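Probable peptidyl-prolyl cis-trans isomerase (Mimivirus, PDB 2OSE) is a homotrimeric virion protein of the cyclophilin family that may bind cyclosporin A and catalyse cis-trans isomerisation of peptidyl-prolyl bonds. Local coordinates at residues 205-209 / 210-214; 42-45 / 46-50; 177-180 / 181-185. All coordinates share one frame; numbering follows the deposited sequence.

Contact 1: 205-209 / 210-214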
loop_
_atom_site.group_PDB
_atom_site.type_symbol
_atom_site.label_atom_id
_atom_site.label_comp_id
_atom_site.label_asym_id
_atom_site.label_seq_id
_atom_site.Cartn_x
_atom_site.Cartn_y
_atom_site.Cartn_z
ATOM N N ALA A 205 -17.845 -21.902 -16.175
ATOM C CA ALA A 205 -17.317 -22.498 -17.387
ATOM C C ALA A 205 -18.498 -22.753 -18.286
ATOM O O ALA A 205 -19.583 -23.130 -17.804
ATOM C CB ALA A 205 -16.607 -23.805 -17.072
ATOM N N TYR A 206 -18.313 -22.498 -19.578
ATOM C CA TYR A 206 -19.234 -22.974 -20.597
ATOM C C TYR A 206 -19.101 -24.492 -20.715
ATOM O O TYR A 206 -18.019 -25.039 -20.472
ATOM C CB TYR A 206 -18.909 -22.352 -21.957
ATOM C CG TYR A 206 -19.026 -20.870 -21.990
ATOM C CD1 TYR A 206 -20.269 -20.247 -22.087
ATOM C CD2 TYR A 206 -17.887 -20.068 -21.907
ATOM C CE1 TYR A 206 -20.366 -18.851 -22.117
ATOM C CE2 TYR A 206 -17.987 -18.694 -21.936
ATOM C CZ TYR A 206 -19.216 -18.096 -22.030
ATOM O OH TYR A 206 -19.286 -16.730 -22.076
ATOM N N LEU A 207 -20.181 -25.168 -21.116
ATOM C CA LEU A 207 -20.128 -26.618 -21.395
ATOM C C LEU A 207 -19.044 -26.890 -22.411
ATOM O O LEU A 207 -18.980 -26.244 -23.465
ATOM C CB LEU A 207 -21.448 -27.151 -21.995
ATOM C CG LEU A 207 -21.581 -28.687 -22.164
ATOM C CD1 LEU A 207 -21.896 -29.357 -20.808
ATOM C CD2 LEU A 207 -22.677 -29.059 -23.180
ATOM N N ASP A 208 -18.205 -27.860 -22.112
ATOM C CA ASP A 208 -17.288 -28.367 -23.138
ATOM C C ASP A 208 -17.915 -29.600 -23.782
ATOM O O ASP A 208 -17.976 -30.664 -23.161
ATOM C CB ASP A 208 -15.907 -28.681 -22.557
ATOM C CG ASP A 208 -14.938 -29.124 -23.617
ATOM O OD1 ASP A 208 -14.204 -28.237 -24.133
ATOM O OD2 ASP A 208 -14.927 -30.337 -23.950
ATOM N N SER A 209 -18.396 -29.440 -25.011
ATOM C CA SER A 209 -19.295 -30.436 -25.604
ATOM C C SER A 209 -18.585 -31.757 -25.938
ATOM O O SER A 209 -19.173 -32.825 -25.766
ATOM C CB SER A 209 -20.065 -29.871 -26.806
ATOM O OG SER A 209 -19.208 -29.567 -27.881
ATOM N N SER A 210 -17.321 -31.676 -26.363
ATOM C CA SER A 210 -16.496 -32.877 -26.606
ATOM C C SER A 210 -16.293 -33.661 -25.328
ATOM O O SER A 210 -16.452 -34.880 -25.337
ATOM C CB SER A 210 -15.142 -32.521 -27.213
ATOM O OG SER A 210 -15.293 -31.891 -28.472
ATOM N N GLN A 211 -15.952 -32.978 -24.229
ATOM C CA GLN A 211 -15.907 -33.634 -22.912
ATOM C C GLN A 211 -17.267 -34.115 -22.412
ATOM O O GLN A 211 -17.338 -35.154 -21.757
ATOM C CB GLN A 211 -15.254 -32.740 -21.837
ATOM C CG GLN A 211 -13.729 -32.859 -21.715
ATOM C CD GLN A 211 -13.263 -34.265 -21.307
ATOM O OE1 GLN A 211 -12.514 -34.909 -22.044
ATOM N NE2 GLN A 211 -13.717 -34.744 -20.146
ATOM N N ALA A 212 -18.342 -33.367 -22.699
ATOM C CA ALA A 212 -19.679 -33.707 -22.180
ATOM C C ALA A 212 -20.421 -34.839 -22.931
ATOM O O ALA A 212 -21.167 -35.586 -22.314
ATOM C CB ALA A 212 -20.554 -32.469 -22.103
ATOM N N GLN A 213 -20.235 -34.944 -24.247
ATOM C CA GLN A 213 -20.942 -35.942 -25.058
ATOM C C GLN A 213 -20.725 -37.372 -24.536
ATOM O O GLN A 213 -19.687 -37.676 -23.930
ATOM C CB GLN A 213 -20.582 -35.830 -26.550
ATOM C CG GLN A 213 -19.142 -36.163 -26.912
ATOM C CD GLN A 213 -18.849 -36.052 -28.404
ATOM O OE1 GLN A 213 -19.679 -35.594 -29.192
ATOM N NE2 GLN A 213 -17.652 -36.457 -28.795
ATOM N N ARG A 214 -21.731 -38.223 -24.748
ATOM C CA ARG A 214 -21.731 -39.617 -24.267
ATOM C C ARG A 214 -22.264 -40.530 -25.363
ATOM O O ARG A 214 -23.316 -40.248 -25.950
ATOM C CB ARG A 214 -22.607 -39.765 -23.015
ATOM C CG ARG A 214 -21.995 -39.165 -21.749
ATOM C CD ARG A 214 -23.032 -38.995 -20.628
ATOM N NE ARG A 214 -22.387 -38.851 -19.319
ATOM C CZ ARG A 214 -23.023 -38.623 -18.169
ATOM N NH1 ARG A 214 -24.355 -38.497 -18.137
ATOM N NH2 ARG A 214 -22.323 -38.517 -17.034
#

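Contact 2: 42-45 / 46-50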
loop_
_atom_site.group_PDB
_atom_site.type_symbol
_atom_site.label_atom_id
_atom_site.label_comp_id
_atom_site.label_asym_id
_atom_site.label_seq_id
_atom_site.Cartn_x
_atom_site.Cartn_y
_atom_site.Cartn_z
ATOM N N ALA A 42 -2.128 -28.781 -14.567
ATOM C CA ALA A 42 -2.606 -28.596 -13.192
ATOM C C ALA A 42 -3.031 -27.139 -12.906
ATOM O O ALA A 42 -3.927 -26.906 -12.126
ATOM C CB ALA A 42 -1.501 -29.029 -12.164
ATOM N N GLY A 43 -2.350 -26.186 -13.521
ATOM C CA GLY A 43 -2.663 -24.761 -13.311
ATOM C C GLY A 43 -3.939 -24.340 -14.025
ATOM O O GLY A 43 -4.710 -23.547 -13.497
ATOM N N VAL A 44 -4.140 -24.873 -15.222
ATOM C CA VAL A 44 -5.406 -24.734 -15.989
ATOM C C VAL A 44 -6.600 -25.356 -15.259
ATOM O O VAL A 44 -7.664 -24.717 -15.122
ATOM C CB VAL A 44 -5.240 -25.296 -17.419
ATOM C CG1 VAL A 44 -6.617 -25.417 -18.149
ATOM C CG2 VAL A 44 -4.313 -24.396 -18.182
ATOM N N GLU A 45 -6.442 -26.591 -14.775
ATOM C CA GLU A 45 -7.538 -27.221 -14.035
ATOM C C GLU A 45 -7.904 -26.481 -12.756
ATOM O O GLU A 45 -9.081 -26.327 -12.445
ATOM C CB GLU A 45 -7.293 -28.740 -13.783
ATOM C CG GLU A 45 -7.290 -29.581 -15.060
ATOM C CD GLU A 45 -8.624 -29.584 -15.854
ATOM O OE1 GLU A 45 -9.722 -29.403 -15.278
ATOM O OE2 GLU A 45 -8.554 -29.786 -17.084
ATOM N N ASN A 46 -6.900 -25.977 -12.034
ATOM C CA ASN A 46 -7.193 -25.184 -10.852
ATOM C C ASN A 46 -7.964 -23.918 -11.242
ATOM O O ASN A 46 -8.947 -23.590 -10.617
ATOM C CB ASN A 46 -5.892 -24.809 -10.122
ATOM C CG ASN A 46 -6.138 -24.039 -8.827
ATOM O OD1 ASN A 46 -6.927 -24.466 -7.967
ATOM N ND2 ASN A 46 -5.440 -22.900 -8.671
ATOM N N PHE A 47 -7.518 -23.231 -12.290
ATOM C CA PHE A 47 -8.231 -22.039 -12.766
ATOM C C PHE A 47 -9.677 -22.367 -13.125
ATOM O O PHE A 47 -10.604 -21.733 -12.617
ATOM C CB PHE A 47 -7.518 -21.390 -13.956
ATOM C CG PHE A 47 -8.103 -20.045 -14.343
ATOM C CD1 PHE A 47 -7.615 -18.866 -13.768
ATOM C CD2 PHE A 47 -9.148 -19.957 -15.279
ATOM C CE1 PHE A 47 -8.162 -17.617 -14.096
ATOM C CE2 PHE A 47 -9.707 -18.705 -15.621
ATOM C CZ PHE A 47 -9.205 -17.538 -15.042
ATOM N N VAL A 48 -9.876 -23.364 -13.991
ATOM C CA VAL A 48 -11.239 -23.752 -14.378
ATOM C C VAL A 48 -12.126 -24.190 -13.198
ATOM O O VAL A 48 -13.296 -23.804 -13.128
ATOM C CB VAL A 48 -11.251 -24.826 -15.531
ATOM C CG1 VAL A 48 -12.661 -25.221 -15.884
ATOM C CG2 VAL A 48 -10.571 -24.321 -16.770
ATOM N N GLN A 49 -11.596 -24.985 -12.256
ATOM C CA GLN A 49 -12.468 -25.428 -11.156
ATOM C C GLN A 49 -12.806 -24.322 -10.191
ATOM O O GLN A 49 -13.836 -24.365 -9.529
ATOM C CB GLN A 49 -11.890 -26.635 -10.406
ATOM C CG GLN A 49 -11.623 -27.833 -11.287
ATOM C CD GLN A 49 -12.823 -28.255 -12.129
ATOM O OE1 GLN A 49 -13.980 -28.132 -11.713
ATOM N NE2 GLN A 49 -12.543 -28.780 -13.315
ATOM N N LEU A 50 -11.936 -23.318 -10.100
ATOM C CA LEU A 50 -12.234 -22.156 -9.249
ATOM C C LEU A 50 -13.275 -21.267 -9.904
ATOM O O LEU A 50 -14.014 -20.546 -9.249
ATOM C CB LEU A 50 -10.969 -21.360 -8.992
ATOM C CG LEU A 50 -10.046 -21.995 -7.934
ATOM C CD1 LEU A 50 -8.835 -21.110 -7.776
ATOM C CD2 LEU A 50 -10.786 -22.110 -6.612
HETATM O O HOH W 1 -4.206 -21.972 -10.972
#

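Contact 3: 177-180 / 181-185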
loop_
_atom_site.group_PDB
_atom_site.type_symbol
_atom_site.label_atom_id
_atom_site.label_comp_id
_atom_site.label_asym_id
_atom_site.label_seq_id
_atom_site.Cartn_x
_atom_site.Cartn_y
_atom_site.Cartn_z
ATOM N N LEU A 177 -12.315 -7.851 -24.615
ATOM C CA LEU A 177 -11.159 -6.969 -24.687
ATOM C C LEU A 177 -11.553 -5.512 -24.492
ATOM O O LEU A 177 -10.766 -4.729 -23.932
ATOM C CB LEU A 177 -10.415 -7.098 -26.025
ATOM C CG LEU A 177 -9.802 -8.469 -26.326
ATOM C CD1 LEU A 177 -9.196 -8.399 -27.690
ATOM C CD2 LEU A 177 -8.717 -8.715 -25.283
ATOM N N ASP A 178 -12.737 -5.138 -24.971
ATOM C CA ASP A 178 -13.289 -3.791 -24.700
ATOM C C ASP A 178 -13.532 -3.500 -23.227
ATOM O O ASP A 178 -13.607 -2.338 -22.826
ATOM C CB ASP A 178 -14.574 -3.480 -25.514
ATOM C CG ASP A 178 -15.546 -4.682 -25.638
ATOM O OD1 ASP A 178 -15.285 -5.768 -25.095
ATOM O OD2 ASP A 178 -16.580 -4.537 -26.341
ATOM N N VAL A 179 -13.681 -4.559 -22.430
ATOM C CA VAL A 179 -13.851 -4.427 -20.966
ATOM C C VAL A 179 -12.482 -4.133 -20.357
ATOM O O VAL A 179 -12.334 -3.262 -19.484
ATOM C CB VAL A 179 -14.495 -5.705 -20.371
ATOM C CG1 VAL A 179 -14.679 -5.571 -18.850
ATOM C CG2 VAL A 179 -15.810 -5.947 -21.063
ATOM N N LEU A 180 -11.468 -4.831 -20.843
ATOM C CA LEU A 180 -10.082 -4.503 -20.506
ATOM C C LEU A 180 -9.729 -3.049 -20.824
ATOM O O LEU A 180 -9.062 -2.408 -20.045
ATOM C CB LEU A 180 -9.078 -5.447 -21.190
ATOM C CG LEU A 180 -9.183 -6.943 -20.838
ATOM C CD1 LEU A 180 -8.042 -7.708 -21.514
ATOM C CD2 LEU A 180 -9.194 -7.227 -19.320
ATOM N N ASP A 181 -10.149 -2.548 -21.978
ATOM C CA ASP A 181 -9.971 -1.136 -22.315
ATOM C C ASP A 181 -10.617 -0.169 -21.293
ATOM O O ASP A 181 -10.013 0.818 -20.935
ATOM C CB ASP A 181 -10.527 -0.828 -23.708
ATOM C CG ASP A 181 -9.807 -1.570 -24.820
ATOM O OD1 ASP A 181 -8.605 -1.891 -24.691
ATOM O OD2 ASP A 181 -10.470 -1.857 -25.838
ATOM N N LYS A 182 -11.841 -0.449 -20.873
ATOM C CA LYS A 182 -12.547 0.353 -19.863
ATOM C C LYS A 182 -11.748 0.403 -18.544
ATOM O O LYS A 182 -11.551 1.476 -17.966
ATOM C CB LYS A 182 -13.940 -0.215 -19.614
ATOM C CG LYS A 182 -14.950 0.061 -20.762
ATOM C CD LYS A 182 -16.341 -0.491 -20.422
ATOM C CE LYS A 182 -17.297 -0.177 -21.589
ATOM N NZ LYS A 182 -18.703 -0.645 -21.259
ATOM N N ILE A 183 -11.317 -0.775 -18.078
ATOM C CA ILE A 183 -10.459 -0.889 -16.887
ATOM C C ILE A 183 -9.205 -0.025 -17.030
ATOM O O ILE A 183 -8.909 0.809 -16.159
ATOM C CB ILE A 183 -10.076 -2.382 -16.586
ATOM C CG1 ILE A 183 -11.330 -3.178 -16.173
ATOM C CG2 ILE A 183 -9.018 -2.439 -15.477
ATOM C CD1 ILE A 183 -11.152 -4.729 -16.257
ATOM N N ASN A 184 -8.489 -0.223 -18.137
ATOM C CA ASN A 184 -7.268 0.519 -18.419
ATOM C C ASN A 184 -7.447 2.035 -18.450
ATOM O O ASN A 184 -6.578 2.787 -17.932
ATOM C CB ASN A 184 -6.631 0.053 -19.733
ATOM C CG ASN A 184 -5.209 0.424 -19.809
ATOM O OD1 ASN A 184 -4.446 0.136 -18.894
ATOM N ND2 ASN A 184 -4.812 1.101 -20.902
ATOM N N SER A 185 -8.525 2.490 -19.088
ATOM C CA SER A 185 -8.835 3.928 -19.045
ATOM C C SER A 185 -9.023 4.418 -17.610
ATOM O O SER A 185 -8.520 5.459 -17.257
ATOM C CB SER A 185 -10.072 4.254 -19.854
ATOM O OG SER A 185 -9.719 4.154 -21.227
#

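Contact 1: 205-209 / 210-214
Asp208 caps the short helix 209-212 through its carboxylate, which takes the backbone N-H of Gln211 three residues on. The bond from Gln211 N to Asp208 OD2 is 2.8 Å long and fairly straight, with 160° at the hydrogen, and the donor meets the oxygen nearly along its C-O axis. With chi1 at -177°, CG of Asp208 lies opposite its own backbone N, a setting that swings the carboxylate forward over the start of the helix. The same residue also contributes its carbonyl: Ala212 N donates to Asp208 O at 2.8 Å. One residue further along, Gln213 N reaches Ser209 O at 2.8 Å. Gln213 is already leaving helical geometry, so the regular turn closes here almost as soon as it has begun.

Beyond these bonds, Asp208 OD2 also lies against the root of the Gln211 side chain, 3.2 Å from Gln211 CB. That glutamine bends at chi2, and its amide runs off away from the cap. The apolar contact is made by Leu207 and Ala212, where Leu207 CD1 rests 3.6 Å from Ala212 CB. These residues, one just before the cap and the other four beyond it, hold the positions of a hydrophobic staple across the first turn. The chain enters this turn from strand 198-205, and Tyr206, directly after the strand, is held to the sheet by a hydrogen bond to Gln32 and an edge-to-face stack on Tyr18.

This is a surface turn following the last strand of the cyclophilin domain. An N-cap carboxylate answers an N-H that the opening turn of a helix cannot pair internally, and its negative charge, set at the positive end of the helix dipole, is probably stabilised there.

Contact 2: 42-45 / 46-50
Glu45 and Gln49, one turn apart, run side by side in the same direction, their carboxylate and amide planes nearly coplanar. Both chains bend at chi2, which draws the two polar groups together, but the bond from Gln49 NE2 to Glu45 OE1 is weak at 3.5 Å. The carboxylate is held more firmly elsewhere: OE2 forms a salt bridge with Arg37, and OE1 also accepts from Ser11. Nearer the backbone, the aliphatic part of Gln49 folds back so that its CG lies 3.2 Å from Glu45 O.

These residues belong to helix 41-52, which covers one end of the antiparallel barrel of the cyclophilin fold. Phe47 faces the barrel: with CG anti to the backbone N (chi1 -171°), the ring lies among Val17, Met19 and Leu35 and edge-to-face with Phe147. Val44 and Val48 also rest on Leu35, though their own contact is loose, with Val44 CG1 4.3 Å from Val48 CG2.

The amide of Asn46 splits its duties. OD1 accepts from Val106 N, while ND2 donates to a water 2.8 Å away, which in turn donates to Gly43 O.

Contact 3: 177-180 / 181-185
Residues 177-180 and 181-185 form successive turns of helix 177-186, joined by four backbone bonds of the i to i+4 kind. The straightest of them runs from Ile183 N to Val179 O, 3.0 Å long with 174° at the hydrogen. The bond from Lys182 N to Asp178 O, at 3.2 Å, is the longest of the four. Asp181 N to Leu177 O and Asn184 N to Leu180 O complete the set.

Val179, Leu180 and Ile183 make the apolar face. Ile183 reaches back along the helix, its CG1 anti to the carbonyl carbon (chi1 -67°), so that CD1 comes to 4.4 Å from Leu180 CD2 and 4.5 Å from Val179 CG1. At such wide spacing Ile183 only grazes the other two. The apolar branches also meet the barrel: Val179 and Ile183 touch Ile21, Val179 and Leu180 touch Leu31, and Leu180 also packs on Leu151 of a loop.

The other faces are polar. Lys182 is extended beyond CG, and its CG passes 3.4 Å from Asp178 O. Its ammonium does not contact the Asp178 carboxylate; it makes a long, weak ion pair with Glu137 of the second subunit. The carboxylate of Asp181 leans back over the preceding turn, with OD2 3.6 Å from Asp178 CA, while OD1 forms a salt bridge with Lys126. Asn184 turns to a neighbouring loop, its OD1 accepting from Asn87 N.

The helix is thus amphipathic, with apolar branches against the barrel and charged or amide groups turned to neighbouring loops and, at Lys182, to a partner in the homotrimer. Within the two turns it is the backbone bonds, rather than side-chain bonds between the segments, that join one turn to the next.

Along the chain, contact 2 comes first, contact 3 follows and contact 1 closes the modelled region. Contacts 2 and 3 lie on helices 41-52 and 177-186, with centres about 25 Å apart on opposite sides of the chain's centre. Both helices pack on strands 16-23 and 26-35, consistent with the cyclophilin plan of an antiparallel barrel covered at its two ends. Contact 1 follows strand 198-205, which pairs with 16-23, and its centre is about 16 Å from that of contact 2 and 30 Å from that of contact 3. Contact 2 is the buried one, contact 1 lies at the surface, and contact 3 alone reaches a second subunit of the trimer.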